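Local coordinates for putative Oleoyl-[acyl-carrier protein] thioesterase (Lactobacillus plantarum, PDB 2OWN) that probably hydrolyses the thioester of oleoyl and related fatty acyl chains on acyl carrier protein, releasing free fatty acid, at residues B[32-37]-B[111-116]; B[211-216]-B[240-245]; B[223-228]-B[234-239]. All blocks are in the same frame, centred on the assembly; numbering follows the deposited sequence.

Contact 1 (B[32-37]-B[111-116]); sequences TTLIDI and AYITSI
L34 and I35 on the helix meet A111 and I113 on the strand through carbon atoms alone, and the area buried between 32-37 and 111-116 is a modest 152 Å². L34 can be traced outward from its backbone. Its CB already points at the strand, but the first atom to make a contact is CG, which lies 4.3 Å from CD1 of I113. CG stands opposite the backbone N (chi1 -169°), and this sends the branch point away from the helix into the interface. Beyond it, the fork straddles the methyl of A111: L34 CD1 is 4.1 Å from A111 CB, and L34 CD2 is 4.2 Å from the same atom. One leucine therefore bridges two strand residues whose CB atoms face the same side of the sheet, while the intervening Y112 turns to the other side, where its OH bonds E99. This is the core of a hotdog fold, in which a long central helix (31-48) lies against the concave face of a curved antiparallel sheet. The short segment axes come within 10.8 Å and cross at -67°, so the helix runs across the strand direction and touches it over only a few residues. I113 is extended beyond CG1 (chi2 179°), carrying its CD1 up to the helix. That methyl sits 4.0 Å from CD1 of I35, and the two side chains meet at a slant. I35 also packs on F185 of helix 184-191, and both isoleucines touch Y68 on the neighbouring strand 61-72. On the strand's other flank, the backbones of A111 and I113 bond those of I102 and F100, while D36 O of the helix accepts a hydrogen bond from Y20 of the second subunit.

Contact 2 (B[211-216]-B[240-245]); sequences NEVKYG and IEVDDE
V242 against V213 and E245 against N211 make the two touches between 240-245 and 211-216. At I240, where the second segment is still strand, CB points toward 211-216, but the rest of the side chain bends off onto W187 and L188 of helix 184-191. E241 turns the other way, and its OE2 bonds H222. V242 comes next and carries the apolar part: its CG2, anti to the carbonyl carbon, fits against the fork of V213, 4.1 Å from V213 CG2 and 4.1 Å from V213 CG1. V219 and C247 also pack on both valines. D243 and D244 both have positive phi (63° and 58°) and form the two-residue turn of the hairpin between strands 233-241 and 246-256; V242 N donates to E245 O at 3.2 Å across it. E245 then reaches back with an extended chain, and its CG lies 3.4 Å from ND2 of N211. The two side chains cross at about a right angle, and the amide and carboxylate planes are 45° apart. E245 OE2 remains 3.8 Å from N211 ND2, too far for a hydrogen bond. The chemistry is thus mixed: apolar packing beside V213, and at the more exposed end an amide whose N-H goes to K246 O, just past the turn, while the carboxylate lies beside it without bonding.

Contact 3 (B[223-228]-B[234-239]); sequences ANILPS and VTTSHL
N224 pairs with S237 and L226 with T235 as hydrogen-bonded antiparallel pairs of a beta hairpin, the strand axes 4.7 Å apart at 153°, alternating with the non-hydrogen-bonded pairs A223-H238 and I225-T236. The shortest of the four backbone bonds, L226 N to T235 O, measures 2.7 Å; in the return bond T235 N approaches L226 O from 29° out of the carbonyl plane. On the face shared by A223, I225, T236 and H238, the A223 methyl meets the imidazole obliquely, its CB 3.7 Å from H238 ND1. The far nitrogen of that ring is also held: H238 NE2 and T236 OG1 are hydrogen-bonded at 2.6 Å. This hydroxyl stands between its own N and carbonyl carbon (chi1 68°), which turns it along the strand toward the ring, and W254 NE1 bonds it as well. The other face carries N224, L226, T235 and S237. Here L226 reaches diagonally past T235, its CD1 4.0 Å from S237 CB. Two waters bridge the strands on this side. One accepts from N224 ND2 at 2.9 Å and bonds S237 OG at 2.7 Å, while the asparagine also bonds T161 and E156. The second donates to P227 O and to T235 OG1, the latter at 2.6 Å, and Q253 bonds the same threonine hydroxyl. The pairing thus rests on direct backbone bonds, while water links N224 to S237 side chain to side chain and T235 to the P227 carbonyl, and N224 and T235 find further partners beyond the hairpin.

Overall arrangement
Contact 1 belongs to the N-terminal acyl-ACP thioesterase domain, contacts 2 and 3 to the C-terminal domain, in line with two hotdog units in one chain. The centre of contact 1 is 22 Å from that of contact 2 and 20 Å from that of contact 3, with nearest atoms about 11 and 12 Å apart. Helix 184-191 ties them indirectly: D186 bonds T32 of contact 1, L188 packs on I240 of contact 2 and on H238 of contact 3. Contacts 2 and 3, centres 21 Å apart, use successive parts of strand 233-241, and both segments of contact 3 lie in the span of chain between the two segments of contact 2.

Contact 1 (B[32-37]-B[111-116])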
ATOM      1  N   THR B  32       4.974  -7.388   0.555  1.00 33.06           N
ATOM      2  CA  THR B  32       3.551  -7.078   0.285  1.00 32.15           C
ATOM      3  C   THR B  32       3.424  -6.711  -1.207  1.00 31.68           C
ATOM      4  O   THR B  32       2.630  -7.339  -1.910  1.00 29.15           O
ATOM      5  CB  THR B  32       3.022  -5.963   1.196  1.00 33.26           C
ATOM      6  OG1 THR B  32       3.280  -6.320   2.562  1.00 33.81           O
ATOM      7  CG2 THR B  32       1.523  -5.730   0.990  1.00 33.03           C
ATOM      8  N   THR B  33       4.275  -5.782  -1.672  1.00 29.86           N
ATOM      9  CA  THR B  33       4.324  -5.368  -3.103  1.00 30.84           C
ATOM     10  C   THR B  33       4.668  -6.522  -4.057  1.00 30.58           C
ATOM     11  O   THR B  33       4.049  -6.621  -5.111  1.00 30.63           O
ATOM     12  CB  THR B  33       5.310  -4.210  -3.346  1.00 31.56           C
ATOM     13  OG1 THR B  33       4.796  -3.059  -2.688  1.00 28.25           O
ATOM     14  CG2 THR B  33       5.520  -3.886  -4.876  1.00 30.50           C
ATOM     15  N   LEU B  34       5.640  -7.364  -3.667  1.00 32.46           N
ATOM     16  CA  LEU B  34       6.094  -8.520  -4.479  1.00 32.42           C
ATOM     17  C   LEU B  34       4.927  -9.469  -4.765  1.00 32.19           C
ATOM     18  O   LEU B  34       4.707  -9.820  -5.929  1.00 32.23           O
ATOM     19  CB  LEU B  34       7.250  -9.284  -3.819  1.00 33.10           C
ATOM     20  CG  LEU B  34       7.965 -10.332  -4.682  1.00 34.39           C
ATOM     21  CD1 LEU B  34       8.710  -9.643  -5.817  1.00 35.15           C
ATOM     22  CD2 LEU B  34       8.927 -11.149  -3.852  1.00 31.66           C
ATOM     23  N   ILE B  35       4.177  -9.835  -3.715  1.00 31.59           N
ATOM     24  CA  ILE B  35       2.965 -10.693  -3.858  1.00 31.85           C
ATOM     25  C   ILE B  35       1.856  -9.929  -4.602  1.00 31.51           C
ATOM     26  O   ILE B  35       1.178 -10.530  -5.449  1.00 31.82           O
ATOM     27  CB  ILE B  35       2.462 -11.256  -2.491  1.00 31.70           C
ATOM     28  CG1 ILE B  35       3.520 -12.171  -1.867  1.00 36.68           C
ATOM     29  CG2 ILE B  35       1.147 -12.022  -2.627  1.00 32.08           C
ATOM     30  CD1 ILE B  35       3.914 -13.403  -2.681  1.00 38.78           C
ATOM     31  N   ASP B  36       1.673  -8.637  -4.279  1.00 30.80           N
ATOM     32  CA  ASP B  36       0.676  -7.762  -4.962  1.00 31.11           C
ATOM     33  C   ASP B  36       0.798  -7.772  -6.503  1.00 29.73           C
ATOM     34  O   ASP B  36      -0.202  -8.008  -7.203  1.00 29.49           O
ATOM     35  CB  ASP B  36       0.731  -6.291  -4.470  1.00 30.75           C
ATOM     36  CG  ASP B  36       0.024  -6.027  -3.138  1.00 34.62           C
ATOM     37  OD1 ASP B  36      -0.861  -6.786  -2.687  1.00 31.30           O
ATOM     38  OD2 ASP B  36       0.341  -4.954  -2.563  1.00 35.53           O
ATOM     39  N   ILE B  37       2.023  -7.558  -6.993  1.00 30.60           N
ATOM     40  CA  ILE B  37       2.311  -7.532  -8.456  1.00 31.49           C
ATOM     41  C   ILE B  37       2.273  -8.931  -9.100  1.00 31.47           C
ATOM     42  O   ILE B  37       1.936  -9.030 -10.275  1.00 30.73           O
ATOM     43  CB  ILE B  37       3.607  -6.716  -8.821  1.00 32.32           C
ATOM     44  CG1 ILE B  37       4.910  -7.408  -8.374  1.00 30.21           C
ATOM     45  CG2 ILE B  37       3.474  -5.271  -8.270  1.00 30.91           C
ATOM     46  CD1 ILE B  37       6.173  -6.570  -8.611  1.00 33.05           C
ATOM     47  N   ALA B 111      13.152 -12.204  -8.770  1.00 32.44           N
ATOM     48  CA  ALA B 111      12.447 -13.147  -7.885  1.00 31.36           C
ATOM     49  C   ALA B 111      11.717 -14.255  -8.661  1.00 30.35           C
ATOM     50  O   ALA B 111      11.330 -14.057  -9.818  1.00 29.87           O
ATOM     51  CB  ALA B 111      11.485 -12.415  -6.953  1.00 29.92           C
ATOM     52  N   TYR B 112      11.592 -15.419  -8.014  1.00 30.34           N
ATOM     53  CA  TYR B 112      10.913 -16.623  -8.540  1.00 30.07           C
ATOM     54  C   TYR B 112       9.991 -17.140  -7.435  1.00 29.66           C
ATOM     55  O   TYR B 112      10.477 -17.466  -6.340  1.00 27.59           O
ATOM     56  CB  TYR B 112      11.934 -17.665  -8.995  1.00 30.60           C
ATOM     57  CG  TYR B 112      11.366 -19.033  -9.316  1.00 32.29           C
ATOM     58  CD1 TYR B 112      10.459 -19.206 -10.386  1.00 33.33           C
ATOM     59  CD2 TYR B 112      11.759 -20.181  -8.579  1.00 33.37           C
ATOM     60  CE1 TYR B 112       9.929 -20.495 -10.702  1.00 34.67           C
ATOM     61  CE2 TYR B 112      11.238 -21.480  -8.892  1.00 31.68           C
ATOM     62  CZ  TYR B 112      10.330 -21.618  -9.953  1.00 33.25           C
ATOM     63  OH  TYR B 112       9.821 -22.850 -10.258  1.00 34.57           O
ATOM     64  N   ILE B 113       8.686 -17.189  -7.733  1.00 30.38           N
ATOM     65  CA  ILE B 113       7.646 -17.619  -6.808  1.00 30.68           C
ATOM     66  C   ILE B 113       6.942 -18.872  -7.321  1.00 30.38           C
ATOM     67  O   ILE B 113       6.598 -18.939  -8.507  1.00 30.53           O
ATOM     68  CB  ILE B 113       6.572 -16.512  -6.580  1.00 30.12           C
ATOM     69  CG1 ILE B 113       7.215 -15.180  -6.138  1.00 32.33           C
ATOM     70  CG2 ILE B 113       5.504 -16.969  -5.565  1.00 30.71           C
ATOM     71  CD1 ILE B 113       6.218 -14.035  -5.918  1.00 31.06           C
ATOM     72  N   THR B 114       6.814 -19.869  -6.438  1.00 30.48           N
ATOM     73  CA  THR B 114       6.059 -21.109  -6.683  1.00 30.72           C
ATOM     74  C   THR B 114       4.916 -21.064  -5.658  1.00 29.56           C
ATOM     75  O   THR B 114       5.073 -20.463  -4.580  1.00 30.07           O
ATOM     76  CB  THR B 114       6.897 -22.407  -6.577  1.00 31.58           C
ATOM     77  OG1 THR B 114       7.412 -22.580  -5.253  1.00 31.52           O
ATOM     78  CG2 THR B 114       8.042 -22.386  -7.575  1.00 34.85           C
ATOM     79  N   SER B 115       3.780 -21.673  -5.995  1.00 30.41           N
ATOM     80  CA  SER B 115       2.599 -21.684  -5.113  1.00 30.84           C
ATOM     81  C   SER B 115       1.607 -22.815  -5.357  1.00 31.11           C
ATOM     82  O   SER B 115       1.596 -23.397  -6.436  1.00 30.19           O
ATOM     83  CB  SER B 115       1.853 -20.358  -5.280  1.00 31.32           C
ATOM     84  OG  SER B 115       1.473 -20.188  -6.631  1.00 33.38           O
ATOM     85  N   ILE B 116       0.775 -23.065  -4.336  1.00 32.11           N
ATOM     86  CA  ILE B 116      -0.291 -24.076  -4.336  1.00 32.41           C
ATOM     87  C   ILE B 116      -1.622 -23.352  -4.043  1.00 33.14           C
ATOM     88  O   ILE B 116      -1.682 -22.523  -3.124  1.00 32.59           O
ATOM     89  CB  ILE B 116      -0.032 -25.219  -3.315  1.00 32.24           C
ATOM     90  CG1 ILE B 116       1.299 -25.939  -3.590  1.00 31.87           C
ATOM     91  CG2 ILE B 116      -1.173 -26.257  -3.333  1.00 30.10           C
ATOM     92  CD1 ILE B 116       1.397 -26.668  -4.928  1.00 34.51           C
TER

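Contact 2 (B[211-216]-B[240-245])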
ATOM      1  N   ASN B 211      -5.602 -20.676   8.298  1.00 36.64           N
ATOM      2  CA  ASN B 211      -6.922 -20.053   8.510  1.00 37.01           C
ATOM      3  C   ASN B 211      -6.942 -18.585   8.072  1.00 37.09           C
ATOM      4  O   ASN B 211      -5.995 -17.850   8.364  1.00 36.50           O
ATOM      5  CB  ASN B 211      -7.302 -20.137   9.995  1.00 36.99           C
ATOM      6  CG  ASN B 211      -7.597 -21.561  10.456  1.00 38.29           C
ATOM      7  OD1 ASN B 211      -8.470 -22.236   9.905  1.00 39.33           O
ATOM      8  ND2 ASN B 211      -6.922 -21.996  11.514  1.00 36.76           N
ATOM      9  N   GLU B 212      -8.018 -18.170   7.392  1.00 37.77           N
ATOM     10  CA  GLU B 212      -8.184 -16.779   6.932  1.00 38.97           C
ATOM     11  C   GLU B 212      -8.538 -15.869   8.115  1.00 38.84           C
ATOM     12  O   GLU B 212      -9.245 -16.294   9.039  1.00 40.17           O
ATOM     13  CB  GLU B 212      -9.260 -16.651   5.850  1.00 39.76           C
ATOM     14  CG  GLU B 212      -8.950 -17.408   4.564  1.00 44.21           C
ATOM     15  N   VAL B 213      -8.015 -14.642   8.080  1.00 38.70           N
ATOM     16  CA  VAL B 213      -8.255 -13.616   9.101  1.00 38.53           C
ATOM     17  C   VAL B 213      -9.378 -12.721   8.558  1.00 38.62           C
ATOM     18  O   VAL B 213      -9.418 -12.446   7.355  1.00 36.25           O
ATOM     19  CB  VAL B 213      -6.987 -12.801   9.406  1.00 39.43           C
ATOM     20  CG1 VAL B 213      -7.251 -11.814  10.520  1.00 41.69           C
ATOM     21  CG2 VAL B 213      -5.841 -13.725   9.817  1.00 38.98           C
ATOM     22  N   LYS B 214     -10.287 -12.301   9.442  1.00 39.84           N
ATOM     23  CA  LYS B 214     -11.433 -11.443   9.105  1.00 41.34           C
ATOM     24  C   LYS B 214     -11.322 -10.050   9.734  1.00 42.40           C
ATOM     25  O   LYS B 214     -10.496  -9.819  10.633  1.00 42.50           O
ATOM     26  CB  LYS B 214     -12.738 -12.114   9.545  1.00 41.56           C
ATOM     27  CG  LYS B 214     -13.021 -13.448   8.855  1.00 41.81           C
ATOM     28  CD  LYS B 214     -14.351 -14.047   9.304  1.00 42.49           C
ATOM     29  N   TYR B 215     -12.160  -9.134   9.228  1.00 43.68           N
ATOM     30  CA  TYR B 215     -12.265  -7.733   9.700  1.00 44.07           C
ATOM     31  C   TYR B 215     -12.768  -7.726  11.150  1.00 45.28           C
ATOM     32  O   TYR B 215     -13.653  -8.522  11.506  1.00 45.57           O
ATOM     33  CB  TYR B 215     -13.188  -6.906   8.777  1.00 43.81           C
ATOM     34  CG  TYR B 215     -13.502  -5.493   9.233  1.00 43.41           C
ATOM     35  CD1 TYR B 215     -12.578  -4.433   9.039  1.00 42.88           C
ATOM     36  CD2 TYR B 215     -14.748  -5.195   9.841  1.00 44.07           C
ATOM     37  CE1 TYR B 215     -12.889  -3.092   9.467  1.00 42.66           C
ATOM     38  CE2 TYR B 215     -15.070  -3.869  10.267  1.00 42.89           C
ATOM     39  CZ  TYR B 215     -14.140  -2.828  10.075  1.00 41.06           C
ATOM     40  OH  TYR B 215     -14.476  -1.569  10.497  1.00 40.44           O
ATOM     41  N   GLY B 216     -12.168  -6.859  11.973  1.00 47.10           N
ATOM     42  CA  GLY B 216     -12.493  -6.753  13.407  1.00 48.24           C
ATOM     43  C   GLY B 216     -11.668  -7.639  14.343  1.00 48.80           C
ATOM     44  O   GLY B 216     -11.664  -7.377  15.554  1.00 50.75           O
ATOM     45  N   ILE B 240       1.465 -16.123  12.709  1.00 32.83           N
ATOM     46  CA  ILE B 240       0.340 -15.191  12.842  1.00 33.47           C
ATOM     47  C   ILE B 240      -0.810 -16.071  13.358  1.00 34.77           C
ATOM     48  O   ILE B 240      -1.113 -17.108  12.742  1.00 33.38           O
ATOM     49  CB  ILE B 240      -0.077 -14.501  11.528  1.00 33.52           C
ATOM     50  CG1 ILE B 240       1.091 -13.755  10.865  1.00 34.61           C
ATOM     51  CG2 ILE B 240      -1.247 -13.520  11.768  1.00 35.01           C
ATOM     52  CD1 ILE B 240       1.674 -12.603  11.672  1.00 35.86           C
ATOM     53  N   GLU B 241      -1.410 -15.673  14.483  1.00 36.37           N
ATOM     54  CA  GLU B 241      -2.554 -16.364  15.095  1.00 39.53           C
ATOM     55  C   GLU B 241      -3.654 -15.382  15.532  1.00 41.09           C
ATOM     56  O   GLU B 241      -3.373 -14.201  15.733  1.00 39.06           O
ATOM     57  CB  GLU B 241      -2.096 -17.226  16.283  1.00 39.69           C
ATOM     58  CG  GLU B 241      -1.416 -16.467  17.422  1.00 40.90           C
ATOM     59  CD  GLU B 241      -0.953 -17.344  18.574  1.00 43.47           C
ATOM     60  OE1 GLU B 241      -1.078 -18.593  18.536  1.00 54.13           O
ATOM     61  OE2 GLU B 241      -0.458 -16.756  19.552  1.00 50.13           O
ATOM     62  N   VAL B 242      -4.883 -15.897  15.668  1.00 43.75           N
ATOM     63  CA  VAL B 242      -6.074 -15.133  16.110  1.00 46.81           C
ATOM     64  C   VAL B 242      -6.745 -15.902  17.272  1.00 48.80           C
ATOM     65  O   VAL B 242      -7.632 -16.733  17.041  1.00 50.56           O
ATOM     66  CB  VAL B 242      -7.044 -14.835  14.934  1.00 46.51           C
ATOM     67  CG1 VAL B 242      -8.278 -14.066  15.408  1.00 48.23           C
ATOM     68  CG2 VAL B 242      -6.338 -14.024  13.866  1.00 45.18           C
ATOM     69  N   ASP B 243      -6.262 -15.634  18.496  1.00 50.84           N
ATOM     70  CA  ASP B 243      -6.750 -16.226  19.766  1.00 52.14           C
ATOM     71  C   ASP B 243      -6.554 -17.760  19.851  1.00 53.30           C
ATOM     72  O   ASP B 243      -7.533 -18.525  19.871  1.00 53.93           O
ATOM     73  CB  ASP B 243      -8.214 -15.806  20.032  1.00 52.03           C
ATOM     74  N   ASP B 244      -5.278 -18.174  19.903  1.00 53.86           N
ATOM     75  CA  ASP B 244      -4.841 -19.593  19.982  1.00 54.30           C
ATOM     76  C   ASP B 244      -5.360 -20.471  18.804  1.00 53.49           C
ATOM     77  O   ASP B 244      -5.996 -21.522  19.004  1.00 54.29           O
ATOM     78  CB  ASP B 244      -5.182 -20.197  21.371  1.00 55.07           C
ATOM     79  CG  ASP B 244      -4.470 -19.493  22.544  1.00 57.63           C
ATOM     80  OD1 ASP B 244      -3.544 -18.667  22.351  1.00 57.71           O
ATOM     81  OD2 ASP B 244      -4.842 -19.810  23.698  1.00 62.34           O
ATOM     82  N   GLU B 245      -5.110 -19.978  17.588  1.00 51.76           N
ATOM     83  CA  GLU B 245      -5.498 -20.650  16.334  1.00 50.31           C
ATOM     84  C   GLU B 245      -4.562 -20.158  15.230  1.00 47.27           C
ATOM     85  O   GLU B 245      -4.549 -18.956  14.971  1.00 45.84           O
ATOM     86  CB  GLU B 245      -6.960 -20.351  15.992  1.00 50.55           C
ATOM     87  CG  GLU B 245      -7.517 -21.152  14.796  1.00 52.84           C
ATOM     88  CD  GLU B 245      -8.983 -20.857  14.477  1.00 53.51           C
ATOM     89  OE1 GLU B 245      -9.401 -19.677  14.536  1.00 61.53           O
ATOM     90  OE2 GLU B 245      -9.707 -21.808  14.106  1.00 57.02           O
TER

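Contact 3 (B[223-228]-B[234-239])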
ATOM      1  N   ALA B 223       7.691 -13.825  16.245  1.00 31.07           N
ATOM      2  CA  ALA B 223       8.944 -13.966  15.469  1.00 30.49           C
ATOM      3  C   ALA B 223      10.157 -14.360  16.329  1.00 31.85           C
ATOM      4  O   ALA B 223      10.317 -13.840  17.442  1.00 31.18           O
ATOM      5  CB  ALA B 223       9.258 -12.694  14.673  1.00 29.71           C
ATOM      6  N   ASN B 224      10.949 -15.310  15.813  1.00 32.50           N
ATOM      7  CA  ASN B 224      12.200 -15.803  16.402  1.00 32.43           C
ATOM      8  C   ASN B 224      13.307 -15.543  15.405  1.00 32.50           C
ATOM      9  O   ASN B 224      13.183 -15.986  14.264  1.00 32.85           O
ATOM     10  CB  ASN B 224      12.162 -17.322  16.674  1.00 33.02           C
ATOM     11  CG  ASN B 224      11.238 -17.711  17.812  1.00 31.10           C
ATOM     12  OD1 ASN B 224      11.149 -17.018  18.818  1.00 34.73           O
ATOM     13  ND2 ASN B 224      10.603 -18.873  17.688  1.00 32.27           N
ATOM     14  N   ILE B 225      14.352 -14.824  15.815  1.00 31.60           N
ATOM     15  CA  ILE B 225      15.523 -14.528  14.983  1.00 32.77           C
ATOM     16  C   ILE B 225      16.460 -15.678  15.344  1.00 32.01           C
ATOM     17  O   ILE B 225      16.923 -15.761  16.498  1.00 31.95           O
ATOM     18  CB  ILE B 225      16.151 -13.153  15.283  1.00 33.25           C
ATOM     19  CG1 ILE B 225      15.115 -12.029  15.083  1.00 34.64           C
ATOM     20  CG2 ILE B 225      17.398 -12.938  14.392  1.00 32.61           C
ATOM     21  CD1 ILE B 225      15.621 -10.647  15.462  1.00 33.60           C
ATOM     22  N   LEU B 226      16.733 -16.543  14.365  1.00 31.53           N
ATOM     23  CA  LEU B 226      17.551 -17.753  14.531  1.00 32.84           C
ATOM     24  C   LEU B 226      18.864 -17.739  13.746  1.00 32.84           C
ATOM     25  O   LEU B 226      18.938 -17.066  12.706  1.00 35.02           O
ATOM     26  CB  LEU B 226      16.734 -18.957  14.048  1.00 32.73           C
ATOM     27  CG  LEU B 226      15.372 -19.208  14.712  1.00 34.38           C
ATOM     28  CD1 LEU B 226      14.591 -20.266  13.934  1.00 36.30           C
ATOM     29  CD2 LEU B 226      15.526 -19.588  16.182  1.00 35.83           C
ATOM     30  N   PRO B 227      19.905 -18.468  14.238  1.00 33.81           N
ATOM     31  CA  PRO B 227      21.151 -18.558  13.475  1.00 33.05           C
ATOM     32  C   PRO B 227      20.962 -19.491  12.266  1.00 32.72           C
ATOM     33  O   PRO B 227      20.050 -20.331  12.268  1.00 32.05           O
ATOM     34  CB  PRO B 227      22.134 -19.152  14.480  1.00 34.49           C
ATOM     35  CG  PRO B 227      21.313 -19.976  15.354  1.00 34.70           C
ATOM     36  CD  PRO B 227      20.023 -19.226  15.504  1.00 32.88           C
ATOM     37  N   SER B 228      21.776 -19.280  11.236  1.00 32.50           N
ATOM     38  CA  SER B 228      21.779 -20.080  10.013  1.00 33.33           C
ATOM     39  C   SER B 228      23.176 -20.641   9.757  1.00 34.89           C
ATOM     40  O   SER B 228      24.171 -19.974  10.048  1.00 34.29           O
ATOM     41  CB  SER B 228      21.354 -19.246   8.806  1.00 33.79           C
ATOM     42  OG  SER B 228      21.419 -20.006   7.603  1.00 33.05           O
ATOM     43  N   VAL B 234      20.953 -15.315   8.173  1.00 30.73           N
ATOM     44  CA  VAL B 234      20.154 -15.522   9.390  1.00 32.61           C
ATOM     45  C   VAL B 234      18.759 -15.998   8.951  1.00 32.46           C
ATOM     46  O   VAL B 234      18.353 -15.770   7.792  1.00 34.40           O
ATOM     47  CB  VAL B 234      20.042 -14.254  10.286  1.00 34.06           C
ATOM     48  CG1 VAL B 234      21.405 -13.834  10.794  1.00 35.82           C
ATOM     49  CG2 VAL B 234      19.388 -13.100   9.545  1.00 34.48           C
ATOM     50  N   THR B 235      18.043 -16.633   9.873  1.00 30.70           N
ATOM     51  CA  THR B 235      16.692 -17.163   9.629  1.00 30.19           C
ATOM     52  C   THR B 235      15.709 -16.562  10.618  1.00 29.88           C
ATOM     53  O   THR B 235      16.062 -16.394  11.785  1.00 30.85           O
ATOM     54  CB  THR B 235      16.674 -18.694   9.786  1.00 29.96           C
ATOM     55  OG1 THR B 235      17.732 -19.264   9.010  1.00 28.10           O
ATOM     56  CG2 THR B 235      15.321 -19.304   9.349  1.00 32.38           C
ATOM     57  N   THR B 236      14.512 -16.190  10.144  1.00 31.02           N
ATOM     58  CA  THR B 236      13.426 -15.707  11.025  1.00 30.25           C
ATOM     59  C   THR B 236      12.234 -16.669  10.831  1.00 29.53           C
ATOM     60  O   THR B 236      11.874 -16.964   9.698  1.00 28.39           O
ATOM     61  CB  THR B 236      13.039 -14.226  10.863  1.00 30.91           C
ATOM     62  OG1 THR B 236      12.426 -14.005   9.598  1.00 30.70           O
ATOM     63  CG2 THR B 236      14.274 -13.318  11.047  1.00 30.06           C
ATOM     64  N   SER B 237      11.700 -17.176  11.942  1.00 29.41           N
ATOM     65  CA  SER B 237      10.558 -18.096  12.006  1.00 29.64           C
ATOM     66  C   SER B 237       9.416 -17.251  12.538  1.00 28.39           C
ATOM     67  O   SER B 237       9.548 -16.695  13.624  1.00 29.27           O
ATOM     68  CB  SER B 237      10.864 -19.263  12.940  1.00 30.22           C
ATOM     69  OG  SER B 237       9.757 -20.135  13.078  1.00 31.28           O
ATOM     70  N   HIS B 238       8.310 -17.183  11.798  1.00 29.33           N
ATOM     71  CA  HIS B 238       7.134 -16.375  12.130  1.00 28.98           C
ATOM     72  C   HIS B 238       5.848 -17.185  12.240  1.00 30.11           C
ATOM     73  O   HIS B 238       5.707 -18.224  11.582  1.00 28.13           O
ATOM     74  CB  HIS B 238       6.888 -15.323  11.044  1.00 29.65           C
ATOM     75  CG  HIS B 238       8.041 -14.413  10.770  1.00 29.10           C
ATOM     76  ND1 HIS B 238       8.051 -13.092  11.161  1.00 32.20           N
ATOM     77  CD2 HIS B 238       9.212 -14.626  10.123  1.00 33.51           C
ATOM     78  CE1 HIS B 238       9.186 -12.534  10.778  1.00 33.69           C
ATOM     79  NE2 HIS B 238       9.907 -13.443  10.150  1.00 30.40           N
ATOM     80  N   LEU B 239       4.917 -16.668  13.055  1.00 31.94           N
ATOM     81  CA  LEU B 239       3.576 -17.234  13.272  1.00 31.87           C
ATOM     82  C   LEU B 239       2.557 -16.102  13.480  1.00 32.48           C
ATOM     83  O   LEU B 239       2.799 -15.224  14.312  1.00 32.98           O
ATOM     84  CB  LEU B 239       3.538 -18.182  14.484  1.00 32.60           C
ATOM     85  CG  LEU B 239       2.186 -18.808  14.923  1.00 32.07           C
ATOM     86  CD1 LEU B 239       1.525 -19.601  13.799  1.00 30.89           C
ATOM     87  CD2 LEU B 239       2.357 -19.683  16.152  1.00 33.16           C
TER
HETATM   88  O   HOH W   1      10.284 -20.877  15.640  1.00 25.40           O
HETATM   89  O   HOH W   2      18.571 -21.605   9.918  1.00 26.20           O